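Local coordinates for protein adenylyl-sulfate kinase 1, chloroplastic (PDB 3UIE) that phosphorylates adenosine 5'-phosphosulfate with ATP to give 3'-phosphoadenylyl sulfate, the activated form of sulfate, in the plant chloroplast, at residues A44-L49 with C56-G61. Sequence-based numbering, arbitrary orientation.
Sequences ALNQML and CYILDG. With ADX (adenosine-5'-phosphosulfate), chain D.
Helix segment 44-49 runs nearly antiparallel to strand 56-60, their axes at 168° and 8.7 Å apart at closest approach, with Asn46 and Cys56 nearest in backbone register. In this P-loop kinase fold, helix 38-51 carries the end of the ATP-binding loop, and the chain leaves it to double back as 56-60, an outermost strand of the parallel sheet within the chain. Asn46, Leu49, Cys56 and Ile58 make the contact. Asn46 points its CB at the strand, and a chi1 of -171°, which sets CG opposite the backbone N, brings OD1 to 3.4 Å from Cys56 CB. No direct hydrogen bond joins the segments; two waters bridge them instead. One lies 2.8 Å from Asn46 OD1 and 2.7 Å from Cys56 O, placed to donate to both; the other accepts from Cys56 N and sits 3.1 Å from the same OD1. A leucine in place of Asn46 would probably cost both waters their side-chain acceptor and break the bridges to the Cys56 backbone. On the NH2 side of the amide, Asn46 ND2 rests against Ile58 CD1 at 3.8 Å, the two side chains crossing at a slant. Val12 of the second subunit also packs on Asn46, so the dimer partner helps cover this junction. Beyond Ile58 the strand leads to the active site: Asp60 OD1 hydrogen-bonds Ser39 OG of the ATP-binding loop, and Gly61 CA lies against the phosphosulfate substrate, where a side chain would collide with phosphate oxygen O2A. At the other end, Cys56 SG meets Leu49 CB and CD1; its 3.1 Å to CD1 is short and, with two conformers modelled, doubtful.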
loop_
_atom_site.group_PDB
_atom_site.type_symbol
_atom_site.label_atom_id
_atom_site.label_comp_id
_atom_site.label_asym_id
_atom_site.label_seq_id
_atom_site.Cartn_x
_atom_site.Cartn_y
_atom_site.Cartn_z
ATOM N N ALA A 44 4.175 19.918 0.627
ATOM C CA ALA A 44 3.579 21.086 -0.018
ATOM C C ALA A 44 2.564 20.646 -1.076
ATOM O O ALA A 44 1.468 21.200 -1.163
ATOM C CB ALA A 44 4.660 21.989 -0.645
ATOM N N LEU A 45 2.936 19.645 -1.867
ATOM C CA LEU A 45 2.061 19.113 -2.906
ATOM C C LEU A 45 0.775 18.528 -2.315
ATOM O O LEU A 45 -0.329 18.812 -2.782
ATOM C CB LEU A 45 2.816 18.055 -3.725
ATOM C CG LEU A 45 2.105 17.312 -4.846
ATOM C CD1 LEU A 45 1.515 18.290 -5.867
ATOM C CD2 LEU A 45 3.092 16.361 -5.525
ATOM N N ASN A 46 0.924 17.717 -1.275
ATOM C CA ASN A 46 -0.214 17.088 -0.617
ATOM C C ASN A 46 -1.153 18.162 -0.074
ATOM O O ASN A 46 -2.363 18.087 -0.247
ATOM C CB ASN A 46 0.308 16.213 0.515
ATOM C CG ASN A 46 -0.770 15.332 1.148
ATOM O OD1 ASN A 46 -1.876 15.211 0.640
ATOM N ND2 ASN A 46 -0.427 14.716 2.257
ATOM N N GLN A 47 -0.585 19.183 0.554
ATOM C CA GLN A 47 -1.403 20.242 1.125
ATOM C C GLN A 47 -2.225 20.936 0.041
ATOM O O GLN A 47 -3.409 21.212 0.218
ATOM C CB GLN A 47 -0.508 21.262 1.825
ATOM C CG GLN A 47 -1.238 22.511 2.234
ATOM C CD GLN A 47 -2.022 22.325 3.512
ATOM O OE1 GLN A 47 -2.035 21.239 4.095
ATOM N NE2 GLN A 47 -2.679 23.389 3.960
ATOM N N MET A 48 -1.571 21.219 -1.081
ATOM C CA MET A 48 -2.186 21.958 -2.179
ATOM C C MET A 48 -3.276 21.114 -2.848
ATOM O O MET A 48 -4.359 21.615 -3.169
ATOM C CB MET A 48 -1.100 22.347 -3.189
ATOM C CG MET A 48 -1.545 23.237 -4.326
ATOM S SD MET A 48 -0.079 23.812 -5.252
ATOM C CE MET A 48 0.772 24.707 -3.969
ATOM N N LEU A 49 -3.003 19.829 -3.045
ATOM C CA LEU A 49 -3.981 18.956 -3.685
ATOM C C LEU A 49 -5.175 18.717 -2.768
ATOM O O LEU A 49 -6.320 18.715 -3.209
ATOM C CB LEU A 49 -3.342 17.624 -4.075
ATOM C CG LEU A 49 -2.405 17.738 -5.278
ATOM C CD1 LEU A 49 -1.578 16.470 -5.427
ATOM C CD2 LEU A 49 -3.188 18.046 -6.552
ATOM N N CYS A 56 -4.502 12.450 -1.800
ATOM C CA CYS A 56 -3.113 12.034 -2.011
ATOM C C CYS A 56 -2.651 11.221 -0.818
ATOM O O CYS A 56 -3.216 11.326 0.262
ATOM C CB CYS A 56 -2.179 13.242 -2.118
ATOM S SG CYS A 56 -2.535 14.332 -3.465
ATOM N N TYR A 57 -1.606 10.435 -1.004
ATOM C CA TYR A 57 -0.992 9.753 0.130
ATOM C C TYR A 57 0.511 9.671 -0.115
ATOM O O TYR A 57 0.932 9.254 -1.183
ATOM C CB TYR A 57 -1.578 8.358 0.328
ATOM C CG TYR A 57 -1.155 7.823 1.673
ATOM C CD1 TYR A 57 -1.726 8.315 2.846
ATOM C CD2 TYR A 57 -0.146 6.877 1.775
ATOM C CE1 TYR A 57 -1.311 7.847 4.092
ATOM C CE2 TYR A 57 0.279 6.413 3.002
ATOM C CZ TYR A 57 -0.310 6.894 4.154
ATOM O OH TYR A 57 0.121 6.425 5.370
ATOM N N ILE A 58 1.309 10.037 0.887
ATOM C CA ILE A 58 2.761 10.074 0.744
ATOM C C ILE A 58 3.414 8.808 1.279
ATOM O O ILE A 58 3.204 8.440 2.430
ATOM C CB ILE A 58 3.359 11.285 1.504
ATOM C CG1 ILE A 58 2.816 12.596 0.935
ATOM C CG2 ILE A 58 4.899 11.288 1.427
ATOM C CD1 ILE A 58 3.217 13.829 1.751
ATOM N N LEU A 59 4.186 8.139 0.430
ATOM C CA LEU A 59 5.055 7.058 0.863
ATOM C C LEU A 59 6.470 7.601 0.989
ATOM O O LEU A 59 7.193 7.703 0.000
ATOM C CB LEU A 59 5.045 5.913 -0.158
ATOM C CG LEU A 59 3.694 5.262 -0.441
ATOM C CD1 LEU A 59 3.826 4.175 -1.515
ATOM C CD2 LEU A 59 3.107 4.699 0.858
ATOM N N ASP A 60 6.873 7.931 2.207
ATOM C CA ASP A 60 8.192 8.506 2.424
ATOM C C ASP A 60 9.187 7.441 2.855
ATOM O O ASP A 60 8.904 6.613 3.736
ATOM C CB ASP A 60 8.112 9.611 3.467
ATOM C CG ASP A 60 9.426 10.355 3.615
ATOM O OD1 ASP A 60 9.677 11.259 2.798
ATOM O OD2 ASP A 60 10.197 10.022 4.531
ATOM N N GLY A 61 10.353 7.449 2.222
ATOM C CA GLY A 61 11.360 6.441 2.487
ATOM C C GLY A 61 11.620 6.245 3.963
ATOM O O GLY A 61 11.653 5.120 4.449
HETATM S SB ADX D . 16.842 4.706 -0.452
HETATM O O1B ADX D . 16.694 3.341 -0.031
HETATM O O2B ADX D . 18.165 4.861 -1.100
HETATM O O3B ADX D . 15.804 5.089 -1.430
HETATM P PA ADX D . 15.532 6.095 1.567
HETATM O O1A ADX D . 14.573 4.947 1.740
HETATM O O2A ADX D . 14.850 7.327 0.991
HETATM O O3A ADX D . 16.812 5.644 0.729
HETATM O "O5'" ADX D . 16.104 6.432 2.997
HETATM C "C5'" ADX D . 16.814 7.618 3.193
HETATM C "C4'" ADX D . 16.838 8.117 4.542
HETATM O "O4'" ADX D . 17.544 7.199 5.370
HETATM C "C3'" ADX D . 17.580 9.404 4.566
HETATM O "O3'" ADX D . 16.751 10.384 5.107
HETATM C "C2'" ADX D . 18.641 9.236 5.472
HETATM O "O2'" ADX D . 18.328 10.038 6.561
HETATM C "C1'" ADX D . 18.636 7.839 5.955
HETATM N N9 ADX D . 19.893 7.179 5.729
HETATM C C8 ADX D . 20.558 6.412 6.625
HETATM N N7 ADX D . 21.651 5.899 6.031
HETATM C C5 ADX D . 21.679 6.342 4.756
HETATM C C6 ADX D . 22.561 6.155 3.674
HETATM N N6 ADX D . 23.710 5.321 3.826
HETATM N N1 ADX D . 22.312 6.765 2.488
HETATM C C2 ADX D . 21.226 7.542 2.339
HETATM N N3 ADX D . 20.360 7.740 3.359
HETATM C C4 ADX D . 20.557 7.158 4.562
HETATM O O HOH W 1 -3.260 13.312 2.111
HETATM O O HOH W 2 -4.896 14.847 0.068
#